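Local coordinates for protein nonribosomal peptide synthase (Streptomyces sp. MJ635-86F5, PDB 5JJP) that activates aliphatic beta-amino acids by adenylation, probably with ATP, as a ligase-type adenylation enzyme of nonribosomal peptide synthesis, at residues D290-L295 with G318-R323; Y384-A389 with Q416-T421; A389-Y394 with R402-P407. All blocks are in the same frame, centred on the assembly; numbering follows the deposited sequence.

Contact 1. Residues D290-L295 with G318-R323; sequences DLVAGL and GLLPGR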
ATOM      1  N   ASP A 290     -26.371 -13.198  -8.765  1.00 40.55           N
ATOM      2  CA  ASP A 290     -27.227 -12.197  -9.375  1.00 42.91           C
ATOM      3  C   ASP A 290     -26.935 -10.814  -8.856  1.00 41.90           C
ATOM      4  O   ASP A 290     -26.987  -9.846  -9.607  1.00 39.22           O
ATOM      5  CB  ASP A 290     -28.701 -12.496  -9.132  1.00 50.70           C
ATOM      6  CG  ASP A 290     -29.188 -13.715  -9.907  1.00 58.40           C
ATOM      7  OD1 ASP A 290     -28.588 -14.047 -10.956  1.00 59.02           O
ATOM      8  OD2 ASP A 290     -30.188 -14.331  -9.472  1.00 63.05           O
ATOM      9  N   LEU A 291     -26.632 -10.698  -7.570  1.00 38.97           N
ATOM     10  CA  LEU A 291     -26.254  -9.384  -7.039  1.00 38.22           C
ATOM     11  C   LEU A 291     -24.893  -8.909  -7.583  1.00 32.98           C
ATOM     12  O   LEU A 291     -24.708  -7.717  -7.876  1.00 28.62           O
ATOM     13  CB  LEU A 291     -26.278  -9.403  -5.516  1.00 41.13           C
ATOM     14  CG  LEU A 291     -27.667  -9.697  -4.893  1.00 43.12           C
ATOM     15  CD1 LEU A 291     -27.555  -9.756  -3.378  1.00 41.21           C
ATOM     16  CD2 LEU A 291     -28.681  -8.649  -5.313  1.00 44.43           C
ATOM     17  N   VAL A 292     -23.966  -9.840  -7.775  1.00 29.08           N
ATOM     18  CA  VAL A 292     -22.671  -9.503  -8.380  1.00 29.29           C
ATOM     19  C   VAL A 292     -22.889  -8.936  -9.780  1.00 26.43           C
ATOM     20  O   VAL A 292     -22.404  -7.860 -10.112  1.00 26.32           O
ATOM     21  CB  VAL A 292     -21.733 -10.727  -8.433  1.00 28.02           C
ATOM     22  CG1 VAL A 292     -20.515 -10.444  -9.295  1.00 27.15           C
ATOM     23  CG2 VAL A 292     -21.324 -11.134  -7.022  1.00 27.52           C
ATOM     24  N   ALA A 293     -23.630  -9.674 -10.591  1.00 25.16           N
ATOM     25  CA  ALA A 293     -24.039  -9.232 -11.930  1.00 24.98           C
ATOM     26  C   ALA A 293     -24.733  -7.907 -11.936  1.00 22.58           C
ATOM     27  O   ALA A 293     -24.706  -7.212 -12.925  1.00 22.81           O
ATOM     28  CB  ALA A 293     -24.955 -10.288 -12.581  1.00 25.04           C
ATOM     29  N   GLY A 294     -25.341  -7.544 -10.825  1.00 22.16           N
ATOM     30  CA  GLY A 294     -26.079  -6.276 -10.722  1.00 22.71           C
ATOM     31  C   GLY A 294     -25.283  -5.082 -10.245  1.00 23.13           C
ATOM     32  O   GLY A 294     -25.861  -4.005 -10.066  1.00 22.43           O
ATOM     33  N   LEU A 295     -23.969  -5.255 -10.043  1.00 23.18           N
ATOM     34  CA  LEU A 295     -23.078  -4.127  -9.650  1.00 24.06           C
ATOM     35  C   LEU A 295     -22.839  -3.137 -10.798  1.00 23.63           C
ATOM     36  O   LEU A 295     -21.758  -3.097 -11.405  1.00 22.78           O
ATOM     37  CB  LEU A 295     -21.732  -4.635  -9.142  1.00 22.93           C
ATOM     38  CG  LEU A 295     -21.795  -5.470  -7.867  1.00 21.79           C
ATOM     39  CD1 LEU A 295     -20.485  -6.224  -7.712  1.00 22.87           C
ATOM     40  CD2 LEU A 295     -22.045  -4.592  -6.677  1.00 21.56           C
ATOM     41  N   GLY A 318     -17.617 -13.463 -16.651  1.00 30.45           N
ATOM     42  CA  GLY A 318     -18.970 -13.822 -17.106  1.00 31.08           C
ATOM     43  C   GLY A 318     -20.092 -13.078 -16.415  1.00 31.88           C
ATOM     44  O   GLY A 318     -21.031 -12.627 -17.047  1.00 29.39           O
ATOM     45  N   LEU A 319     -19.966 -12.891 -15.110  1.00 32.47           N
ATOM     46  CA  LEU A 319     -20.947 -12.096 -14.382  1.00 32.55           C
ATOM     47  C   LEU A 319     -20.754 -10.591 -14.576  1.00 31.86           C
ATOM     48  O   LEU A 319     -21.708  -9.837 -14.422  1.00 32.07           O
ATOM     49  CB  LEU A 319     -20.878 -12.407 -12.890  1.00 31.98           C
ATOM     50  CG  LEU A 319     -21.146 -13.846 -12.465  1.00 31.65           C
ATOM     51  CD1 LEU A 319     -20.785 -14.042 -10.994  1.00 30.94           C
ATOM     52  CD2 LEU A 319     -22.602 -14.193 -12.731  1.00 30.43           C
ATOM     53  N   LEU A 320     -19.534 -10.160 -14.896  1.00 28.43           N
ATOM     54  CA  LEU A 320     -19.228  -8.735 -15.005  1.00 29.18           C
ATOM     55  C   LEU A 320     -18.605  -8.403 -16.346  1.00 29.88           C
ATOM     56  O   LEU A 320     -17.437  -8.070 -16.416  1.00 30.86           O
ATOM     57  CB  LEU A 320     -18.294  -8.317 -13.868  1.00 29.43           C
ATOM     58  CG  LEU A 320     -18.976  -8.301 -12.499  1.00 27.96           C
ATOM     59  CD1 LEU A 320     -17.945  -8.191 -11.397  1.00 27.20           C
ATOM     60  CD2 LEU A 320     -20.018  -7.203 -12.404  1.00 26.46           C
ATOM     61  N   PRO A 321     -19.398  -8.507 -17.429  1.00 33.70           N
ATOM     62  CA  PRO A 321     -18.866  -8.204 -18.771  1.00 32.01           C
ATOM     63  C   PRO A 321     -18.549  -6.727 -18.918  1.00 27.99           C
ATOM     64  O   PRO A 321     -19.194  -5.890 -18.291  1.00 29.10           O
ATOM     65  CB  PRO A 321     -20.019  -8.600 -19.700  1.00 32.46           C
ATOM     66  CG  PRO A 321     -21.256  -8.479 -18.850  1.00 32.34           C
ATOM     67  CD  PRO A 321     -20.843  -8.846 -17.465  1.00 32.74           C
ATOM     68  N   GLY A 322     -17.523  -6.421 -19.683  1.00 26.77           N
ATOM     69  CA  GLY A 322     -17.102  -5.029 -19.933  1.00 23.88           C
ATOM     70  C   GLY A 322     -16.448  -4.304 -18.756  1.00 23.79           C
ATOM     71  O   GLY A 322     -16.437  -3.076 -18.709  1.00 21.92           O
ATOM     72  N   ARG A 323     -15.947  -5.057 -17.782  1.00 22.95           N
ATOM     73  CA  ARG A 323     -15.168  -4.516 -16.660  1.00 22.09           C
ATOM     74  C   ARG A 323     -13.692  -4.715 -16.980  1.00 20.53           C
ATOM     75  O   ARG A 323     -13.299  -5.682 -17.623  1.00 19.40           O
ATOM     76  CB  ARG A 323     -15.507  -5.228 -15.345  1.00 22.62           C
ATOM     77  CG  ARG A 323     -16.663  -4.623 -14.573  1.00 24.53           C
ATOM     78  CD  ARG A 323     -17.921  -4.558 -15.388  1.00 25.21           C
ATOM     79  NE  ARG A 323     -19.084  -4.128 -14.600  1.00 25.11           N
ATOM     80  CZ  ARG A 323     -20.334  -4.568 -14.828  1.00 29.21           C
ATOM     81  NH1 ARG A 323     -20.595  -5.450 -15.837  1.00 29.43           N
ATOM     82  NH2 ARG A 323     -21.331  -4.154 -14.071  1.00 25.48           N
TER
HETATM   83  O   HOH W   1     -24.058  -4.871 -13.837  1.00 25.02           O

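Contact 2. Residues Y384-A389 with Q416-T421; sequences YLRSPA and QVVFRT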
ATOM      1  N   TYR A 384      14.810 -11.043 -10.502  1.00 20.84           N
ATOM      2  CA  TYR A 384      15.514  -9.881  -9.948  1.00 20.61           C
ATOM      3  C   TYR A 384      14.798  -8.601 -10.422  1.00 20.76           C
ATOM      4  O   TYR A 384      14.568  -8.419 -11.607  1.00 17.00           O
ATOM      5  CB  TYR A 384      16.953  -9.793 -10.414  1.00 20.63           C
ATOM      6  CG  TYR A 384      17.916 -10.812  -9.818  1.00 22.45           C
ATOM      7  CD1 TYR A 384      17.509 -12.119  -9.505  1.00 23.31           C
ATOM      8  CD2 TYR A 384      19.259 -10.497  -9.662  1.00 24.01           C
ATOM      9  CE1 TYR A 384      18.420 -13.059  -9.010  1.00 25.63           C
ATOM     10  CE2 TYR A 384      20.179 -11.412  -9.163  1.00 25.32           C
ATOM     11  CZ  TYR A 384      19.765 -12.694  -8.856  1.00 27.57           C
ATOM     12  OH  TYR A 384      20.651 -13.599  -8.354  1.00 26.94           O
ATOM     13  N   LEU A 385      14.436  -7.730  -9.451  1.00 21.35           N
ATOM     14  CA  LEU A 385      13.699  -6.487  -9.733  1.00 18.83           C
ATOM     15  C   LEU A 385      14.619  -5.267  -9.616  1.00 16.76           C
ATOM     16  O   LEU A 385      15.243  -5.025  -8.596  1.00 15.12           O
ATOM     17  CB  LEU A 385      12.522  -6.380  -8.806  1.00 18.40           C
ATOM     18  CG  LEU A 385      11.664  -5.133  -8.873  1.00 19.06           C
ATOM     19  CD1 LEU A 385      10.843  -4.998 -10.142  1.00 18.12           C
ATOM     20  CD2 LEU A 385      10.739  -5.188  -7.679  1.00 18.94           C
ATOM     21  N   ARG A 386      14.709  -4.531 -10.714  1.00 15.72           N
ATOM     22  CA  ARG A 386      15.424  -3.309 -10.800  1.00 15.58           C
ATOM     23  C   ARG A 386      14.347  -2.204 -10.749  1.00 17.26           C
ATOM     24  O   ARG A 386      13.526  -2.092 -11.647  1.00 16.85           O
ATOM     25  CB  ARG A 386      16.175  -3.268 -12.128  1.00 15.95           C
ATOM     26  CG  ARG A 386      17.011  -2.033 -12.362  1.00 15.72           C
ATOM     27  CD  ARG A 386      17.587  -2.020 -13.761  1.00 17.01           C
ATOM     28  NE  ARG A 386      18.320  -3.257 -14.064  1.00 18.93           N
ATOM     29  CZ  ARG A 386      19.620  -3.428 -13.799  1.00 19.06           C
ATOM     30  NH1 ARG A 386      20.344  -2.477 -13.222  1.00 17.18           N
ATOM     31  NH2 ARG A 386      20.190  -4.552 -14.132  1.00 21.77           N
ATOM     32  N   SER A 387      14.375  -1.364  -9.721  1.00 18.00           N
ATOM     33  CA  SER A 387      13.339  -0.381  -9.555  1.00 17.00           C
ATOM     34  C   SER A 387      13.690   0.701  -8.547  1.00 16.24           C
ATOM     35  O   SER A 387      14.206   0.394  -7.470  1.00 16.48           O
ATOM     36  CB  SER A 387      12.075  -1.104  -9.055  1.00 18.01           C
ATOM     37  OG  SER A 387      11.057  -0.188  -8.642  1.00 17.69           O
ATOM     38  N   PRO A 388      13.230   1.933  -8.808  1.00 15.26           N
ATOM     39  CA  PRO A 388      13.325   2.966  -7.810  1.00 15.41           C
ATOM     40  C   PRO A 388      12.422   2.791  -6.578  1.00 14.56           C
ATOM     41  O   PRO A 388      12.587   3.487  -5.579  1.00 13.49           O
ATOM     42  CB  PRO A 388      12.925   4.222  -8.602  1.00 15.85           C
ATOM     43  CG  PRO A 388      11.976   3.749  -9.643  1.00 14.90           C
ATOM     44  CD  PRO A 388      12.494   2.396 -10.004  1.00 15.18           C
ATOM     45  N   ALA A 389      11.477   1.873  -6.652  1.00 15.51           N
ATOM     46  CA  ALA A 389      10.541   1.626  -5.560  1.00 15.35           C
ATOM     47  C   ALA A 389      10.980   0.613  -4.511  1.00 15.03           C
ATOM     48  O   ALA A 389      10.217   0.294  -3.600  1.00 18.66           O
ATOM     49  CB  ALA A 389       9.213   1.230  -6.147  1.00 16.41           C
ATOM     50  N   GLN A 416      24.745   0.492  -8.444  1.00 25.12           N
ATOM     51  CA  GLN A 416      23.303   0.247  -8.467  1.00 24.33           C
ATOM     52  C   GLN A 416      23.042  -1.099  -7.832  1.00 23.54           C
ATOM     53  O   GLN A 416      23.805  -2.044  -8.062  1.00 22.99           O
ATOM     54  CB  GLN A 416      22.760   0.259  -9.895  1.00 22.00           C
ATOM     55  CG  GLN A 416      21.250   0.065  -9.933  1.00 21.81           C
ATOM     56  CD  GLN A 416      20.614   0.276 -11.313  1.00 22.91           C
ATOM     57  OE1 GLN A 416      19.383   0.218 -11.428  1.00 21.12           O
ATOM     58  NE2 GLN A 416      21.429   0.477 -12.376  1.00 21.72           N
ATOM     59  N   VAL A 417      21.937  -1.193  -7.075  1.00 23.99           N
ATOM     60  CA  VAL A 417      21.479  -2.468  -6.527  1.00 23.86           C
ATOM     61  C   VAL A 417      20.154  -2.918  -7.122  1.00 24.69           C
ATOM     62  O   VAL A 417      19.394  -2.137  -7.678  1.00 23.21           O
ATOM     63  CB  VAL A 417      21.315  -2.457  -4.992  1.00 25.02           C
ATOM     64  CG1 VAL A 417      22.675  -2.306  -4.291  1.00 24.80           C
ATOM     65  CG2 VAL A 417      20.324  -1.393  -4.556  1.00 25.14           C
ATOM     66  N   VAL A 418      19.900  -4.202  -6.974  1.00 23.94           N
ATOM     67  CA  VAL A 418      18.748  -4.842  -7.534  1.00 27.00           C
ATOM     68  C   VAL A 418      18.203  -5.795  -6.442  1.00 25.60           C
ATOM     69  O   VAL A 418      18.940  -6.129  -5.521  1.00 24.71           O
ATOM     70  CB  VAL A 418      19.259  -5.521  -8.832  1.00 30.66           C
ATOM     71  CG1 VAL A 418      18.975  -7.002  -8.888  1.00 31.53           C
ATOM     72  CG2 VAL A 418      18.795  -4.765 -10.067  1.00 31.19           C
ATOM     73  N   PHE A 419      16.943  -6.215  -6.542  1.00 22.97           N
ATOM     74  CA  PHE A 419      16.271  -7.004  -5.494  1.00 23.90           C
ATOM     75  C   PHE A 419      16.040  -8.446  -5.942  1.00 23.46           C
ATOM     76  O   PHE A 419      15.340  -8.692  -6.935  1.00 21.92           O
ATOM     77  CB  PHE A 419      14.906  -6.346  -5.157  1.00 24.96           C
ATOM     78  CG  PHE A 419      14.023  -7.150  -4.222  1.00 23.66           C
ATOM     79  CD1 PHE A 419      14.536  -7.671  -3.043  1.00 25.56           C
ATOM     80  CD2 PHE A 419      12.697  -7.364  -4.525  1.00 23.85           C
ATOM     81  CE1 PHE A 419      13.724  -8.391  -2.186  1.00 27.26           C
ATOM     82  CE2 PHE A 419      11.878  -8.083  -3.697  1.00 23.91           C
ATOM     83  CZ  PHE A 419      12.387  -8.596  -2.511  1.00 27.10           C
ATOM     84  N   ARG A 420      16.658  -9.388  -5.239  1.00 24.14           N
ATOM     85  CA  ARG A 420      16.375 -10.792  -5.471  1.00 25.62           C
ATOM     86  C   ARG A 420      15.076 -11.096  -4.773  1.00 24.19           C
ATOM     87  O   ARG A 420      15.052 -11.135  -3.552  1.00 22.55           O
ATOM     88  CB  ARG A 420      17.449 -11.701  -4.897  1.00 29.07           C
ATOM     89  CG  ARG A 420      18.827 -11.559  -5.545  1.00 29.97           C
ATOM     90  CD  ARG A 420      19.776 -12.569  -4.941  1.00 30.26           C
ATOM     91  NE  ARG A 420      19.314 -13.942  -5.179  1.00 34.87           N
ATOM     92  CZ  ARG A 420      19.923 -15.049  -4.735  1.00 33.60           C
ATOM     93  NH1 ARG A 420      21.045 -14.961  -4.029  1.00 31.86           N
ATOM     94  NH2 ARG A 420      19.380 -16.245  -4.983  1.00 31.44           N
ATOM     95  N   THR A 421      14.035 -11.361  -5.566  1.00 22.10           N
ATOM     96  CA  THR A 421      12.669 -11.488  -5.071  1.00 22.80           C
ATOM     97  C   THR A 421      12.367 -12.733  -4.326  1.00 21.88           C
ATOM     98  O   THR A 421      11.388 -12.789  -3.650  1.00 23.76           O
ATOM     99  CB  THR A 421      11.635 -11.488  -6.231  1.00 21.14           C
ATOM    100  OG1 THR A 421      11.896 -12.574  -7.126  1.00 20.42           O
ATOM    101  CG2 THR A 421      11.710 -10.192  -7.017  1.00 21.04           C
TER
HETATM  102  O   HOH W   2      17.239  -0.823  -8.738  1.00 18.48           O

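Contact 3. Residues A389-Y394 with R402-P407; sequences ALFSGY and RAALVP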
ATOM      1  N   ALA A 389      11.477   1.873  -6.652  1.00 15.51           N
ATOM      2  CA  ALA A 389      10.541   1.626  -5.560  1.00 15.35           C
ATOM      3  C   ALA A 389      10.980   0.613  -4.511  1.00 15.03           C
ATOM      4  O   ALA A 389      10.217   0.294  -3.600  1.00 18.66           O
ATOM      5  CB  ALA A 389       9.213   1.230  -6.147  1.00 16.41           C
ATOM      6  N   LEU A 390      12.216   0.184  -4.538  1.00 14.19           N
ATOM      7  CA  LEU A 390      12.687  -0.784  -3.559  1.00 14.06           C
ATOM      8  C   LEU A 390      12.812  -0.234  -2.147  1.00 13.87           C
ATOM      9  O   LEU A 390      13.182   0.938  -1.924  1.00 11.38           O
ATOM     10  CB  LEU A 390      14.027  -1.370  -3.985  1.00 14.47           C
ATOM     11  CG  LEU A 390      13.972  -2.145  -5.317  1.00 16.12           C
ATOM     12  CD1 LEU A 390      15.343  -2.490  -5.823  1.00 16.73           C
ATOM     13  CD2 LEU A 390      13.138  -3.402  -5.185  1.00 16.49           C
ATOM     14  N   PHE A 391      12.449  -1.124  -1.203  1.00 14.20           N
ATOM     15  CA  PHE A 391      12.702  -0.945   0.223  1.00 14.78           C
ATOM     16  C   PHE A 391      14.174  -0.632   0.483  1.00 16.12           C
ATOM     17  O   PHE A 391      15.024  -0.839  -0.402  1.00 15.29           O
ATOM     18  CB  PHE A 391      12.225  -2.158   1.025  1.00 14.63           C
ATOM     19  CG  PHE A 391      13.139  -3.348   0.971  1.00 14.00           C
ATOM     20  CD1 PHE A 391      13.523  -3.922  -0.250  1.00 13.76           C
ATOM     21  CD2 PHE A 391      13.625  -3.919   2.142  1.00 13.07           C
ATOM     22  CE1 PHE A 391      14.357  -5.051  -0.285  1.00 12.60           C
ATOM     23  CE2 PHE A 391      14.457  -5.028   2.097  1.00 11.81           C
ATOM     24  CZ  PHE A 391      14.835  -5.559   0.897  1.00 11.74           C
ATOM     25  N   SER A 392      14.456  -0.012   1.620  1.00 16.18           N
ATOM     26  CA  SER A 392      15.826   0.401   1.953  1.00 17.31           C
ATOM     27  C   SER A 392      16.614  -0.694   2.647  1.00 17.00           C
ATOM     28  O   SER A 392      17.834  -0.629   2.697  1.00 15.50           O
ATOM     29  CB  SER A 392      15.814   1.617   2.867  1.00 18.31           C
ATOM     30  OG  SER A 392      15.150   2.670   2.184  1.00 21.48           O
ATOM     31  N   GLY A 393      15.891  -1.646   3.242  1.00 17.87           N
ATOM     32  CA  GLY A 393      16.517  -2.755   3.911  1.00 17.29           C
ATOM     33  C   GLY A 393      15.576  -3.358   4.888  1.00 18.31           C
ATOM     34  O   GLY A 393      14.463  -2.853   5.098  1.00 20.49           O
ATOM     35  N   TYR A 394      16.025  -4.416   5.539  1.00 18.19           N
ATOM     36  CA  TYR A 394      15.269  -5.019   6.612  1.00 18.14           C
ATOM     37  C   TYR A 394      15.775  -4.444   7.930  1.00 17.23           C
ATOM     38  O   TYR A 394      16.981  -4.335   8.148  1.00 16.72           O
ATOM     39  CB  TYR A 394      15.479  -6.514   6.608  1.00 20.65           C
ATOM     40  CG  TYR A 394      14.934  -7.215   5.393  1.00 20.98           C
ATOM     41  CD1 TYR A 394      13.546  -7.299   5.186  1.00 22.88           C
ATOM     42  CD2 TYR A 394      15.781  -7.816   4.455  1.00 20.82           C
ATOM     43  CE1 TYR A 394      13.018  -7.963   4.086  1.00 21.76           C
ATOM     44  CE2 TYR A 394      15.267  -8.452   3.337  1.00 21.98           C
ATOM     45  CZ  TYR A 394      13.877  -8.511   3.146  1.00 22.39           C
ATOM     46  OH  TYR A 394      13.314  -9.149   2.052  1.00 23.16           O
ATOM     47  N   ARG A 402      21.583  -7.371   2.735  1.00 24.30           N
ATOM     48  CA  ARG A 402      22.587  -7.608   1.702  1.00 26.98           C
ATOM     49  C   ARG A 402      22.330  -8.843   0.853  1.00 24.39           C
ATOM     50  O   ARG A 402      22.716  -8.891  -0.302  1.00 29.55           O
ATOM     51  CB  ARG A 402      24.002  -7.637   2.330  1.00 31.17           C
ATOM     52  CG  ARG A 402      25.133  -7.910   1.349  1.00 35.73           C
ATOM     53  CD  ARG A 402      25.147  -6.989   0.098  1.00 39.22           C
ATOM     54  NE  ARG A 402      26.201  -7.410  -0.842  1.00 39.92           N
ATOM     55  CZ  ARG A 402      26.062  -8.346  -1.794  1.00 41.22           C
ATOM     56  NH1 ARG A 402      24.902  -8.984  -1.991  1.00 38.39           N
ATOM     57  NH2 ARG A 402      27.094  -8.625  -2.587  1.00 39.49           N
ATOM     58  N   ALA A 403      21.661  -9.831   1.389  1.00 23.48           N
ATOM     59  CA  ALA A 403      21.275 -10.991   0.575  1.00 23.86           C
ATOM     60  C   ALA A 403      20.133 -10.651  -0.385  1.00 22.55           C
ATOM     61  O   ALA A 403      20.066 -11.187  -1.452  1.00 20.76           O
ATOM     62  CB  ALA A 403      20.878 -12.175   1.460  1.00 25.94           C
ATOM     63  N   ALA A 404      19.262  -9.723  -0.011  1.00 24.11           N
ATOM     64  CA  ALA A 404      18.098  -9.353  -0.852  1.00 23.16           C
ATOM     65  C   ALA A 404      18.462  -8.244  -1.815  1.00 22.86           C
ATOM     66  O   ALA A 404      18.112  -8.325  -2.978  1.00 25.19           O
ATOM     67  CB  ALA A 404      16.938  -8.945   0.009  1.00 23.41           C
ATOM     68  N   LEU A 405      19.182  -7.222  -1.342  1.00 20.83           N
ATOM     69  CA  LEU A 405      19.607  -6.114  -2.188  1.00 20.29           C
ATOM     70  C   LEU A 405      21.059  -6.247  -2.632  1.00 21.54           C
ATOM     71  O   LEU A 405      21.978  -5.915  -1.868  1.00 25.32           O
ATOM     72  CB  LEU A 405      19.405  -4.793  -1.452  1.00 19.12           C
ATOM     73  CG  LEU A 405      17.936  -4.412  -1.216  1.00 18.25           C
ATOM     74  CD1 LEU A 405      17.876  -3.224  -0.295  1.00 18.20           C
ATOM     75  CD2 LEU A 405      17.232  -4.057  -2.515  1.00 18.96           C
ATOM     76  N   VAL A 406      21.249  -6.705  -3.864  1.00 20.79           N
ATOM     77  CA  VAL A 406      22.537  -7.080  -4.351  1.00 21.04           C
ATOM     78  C   VAL A 406      23.042  -6.196  -5.476  1.00 20.65           C
ATOM     79  O   VAL A 406      22.256  -5.585  -6.213  1.00 21.66           O
ATOM     80  CB  VAL A 406      22.563  -8.531  -4.783  1.00 20.67           C
ATOM     81  CG1 VAL A 406      21.985  -9.408  -3.694  1.00 21.34           C
ATOM     82  CG2 VAL A 406      21.788  -8.723  -6.063  1.00 21.68           C
ATOM     83  N   PRO A 407      24.373  -6.133  -5.626  1.00 20.96           N
ATOM     84  CA  PRO A 407      24.933  -5.373  -6.741  1.00 21.02           C
ATOM     85  C   PRO A 407      24.356  -5.847  -8.068  1.00 22.74           C
ATOM     86  O   PRO A 407      24.157  -7.051  -8.262  1.00 22.32           O
ATOM     87  CB  PRO A 407      26.434  -5.721  -6.684  1.00 19.38           C
ATOM     88  CG  PRO A 407      26.688  -6.031  -5.254  1.00 19.60           C
ATOM     89  CD  PRO A 407      25.442  -6.791  -4.832  1.00 20.05           C
TER

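Contact 1. Residues D290-L295 with G318-R323
Leu319, at the last turn of helix 310-319, leans on Val292 near the end of helix 289-293. Its CD1 meets Val292 CG1 at 4.0 Å, with the two side chains crossing at about a right angle. Val292 presents that methyl because CG1 lies anti to its own backbone N (chi1 169°). The same CG1 serves a second leucine: Leu320 CD1 approaches it at the same 4.0 Å, so one valine methyl is shared between two neighbouring leucines. The other methyl of Leu320, CD2, comes down on the backbone and rests 3.4 Å from Val292 O.

Between the main chains the fit is close as well, the CA-H of Ala293 pointing to Leu319 O with CA and O 3.5 Å apart. Beyond Leu319 the chain leaves the helix and makes a type II beta turn from Leu320 to Arg323, with Gly322 at the position of positive phi.

The turn brings the Arg323 guanidinium back across the contact, and Leu320 CD2 lies over the centre of one of its faces. NH2 donates to Leu295 O at 2.9 Å, coming from above the carbonyl plane rather than in it, and gives a second bond to a water, whose oxygen is 2.6 Å from Ala293 O and donates to it. NH1 ties back to Pro321 O at 2.9 Å, and NE bonds to Leu298 O, so all three nitrogens of the group are engaged and its rotation is well fixed.

Leu284 and Ile285 of helix 282-287 touch Val292 and Leu319. Helix 310-319 connects the parallel strands 300-304 and 324-329, and the contact sets its end against helix 289-293, which precedes strand 300-304: one of the beta-alpha-beta crossovers of the layered alpha/beta sandwich of ANL adenylating enzymes.

Contact 2. Residues Y384-A389 with Q416-T421
Leu385 and Phe419 form an antiparallel hydrogen-bonded pair joining strands 381-386 and 417-427, inside the five-stranded antiparallel sheet. Leu385 N donates to Phe419 O at 2.8 Å and Phe419 N returns the bond to Leu385 O at 2.9 Å. Beyond the strand pairing, a water continues the connection, accepting from Ser387 N and donating to Val417 O.

Apolar contacts occupy both faces. On the one carrying Leu385 and Phe419, Leu385 CD2 reaches the edge of the phenyl ring, while Leu385 CB meets the methyl of Thr421. On the one carrying Tyr384 and Arg420, the Tyr384 and Val418 side chains cross at about a right angle, Tyr384 CD2 being 3.6 Å from Val418 CG1. Val418 CG2 turns instead to Arg386, touching its CB and lying over a face of its guanidinium.

The charged groups find their main partners elsewhere: Arg386 NH2 makes a salt bridge to Asp408, and Arg420 NH2 one to Glu382. The Arg386 guanidinium turns its NH1 edge to the Gln416 amide, planes 78° apart; NH1 and Gln416 NE2, both donors, do not bond each other.

Tyr384 also stacks with Tyr367. Arg420 CG lies anti to its carbonyl carbon (chi1 -65°), which lays the chain along the tyrosine ring, both side chains pointing the same way. A CH-pi contact joins them: Arg420 CG sits over the ring face, 3.8 Å from the Tyr384 centroid and 18° off the normal.

Contact 3. Residues A389-Y394 with R402-P407
Leu405 packs its isobutyl group against Leu390, Phe391 and the backbone that follows. Its CG lies 3.8 Å from Phe391 CE1, and its CD1 stands over the face of that ring, a CH-pi contact 4.3 Å from the Phe391 centroid. CD1 also touches the backbone, 3.7 Å from Phe391 O, while CD2 meets Leu390 CD1 at 4.1 Å. Cutting Leu405 back to an alanine removes CG and both methyls, and is likely to take the CH-pi partner from one face of Phe391 and open a gap beside Leu390 CD1.

Next to this, Ala404 CB sits at the edge of two rings at once, near Phe391 CZ and 3.8 Å from Tyr394 CE2. Those rings also pack on each other, with Phe391 CE2 over the centre of the tyrosine ring.

Further out, the positions are set by the backbone and by neighbouring strands. The phenylalanine takes the crowded position between its backbone N and carbonyl carbon (chi1 78°), which puts the ring against Ala404 and Leu405. There it also meets Phe419 edge-to-face and touches Val197 and Met199 of strand 196-200. Gly393 has a phi of 159°, where a side chain would jam against the preceding carbonyl. Tyr394 OH is held by Glu333, and Lys195 makes a cation-pi contact with its ring.

The short, weakly bonded strand 393-394 lies at the edge of the three-stranded sheet, beside 196-200, whereas 405-407 belongs to the five-stranded one, beside 417-427. The packing bridges the two, while helix 398-404 carries the chain across: a strand-helix-strand link between antiparallel sheets of the ANL adenylating fold.

How the contacts relate
Contact 1 comes first along the chain and stands apart: its centre is about 38 Å from that of contact 2 and about 42 Å from that of contact 3, on the opposite side of the chain's centre from contact 3. It joins the ends of helices 289-293 and 310-319 beside the six-stranded mixed sheet. Contacts 2 and 3 lie about 7 Å apart between centres, share Ala389, and are nested, with 389-394/402-407 inside the loop closed by 384-389/416-421. Strand 417-427 lies between 381-386 and 405-407 in one antiparallel sheet, and Phe419 CB packs on Leu390 CD2. Contact 3 in turn ties that sheet to the one holding 196-200.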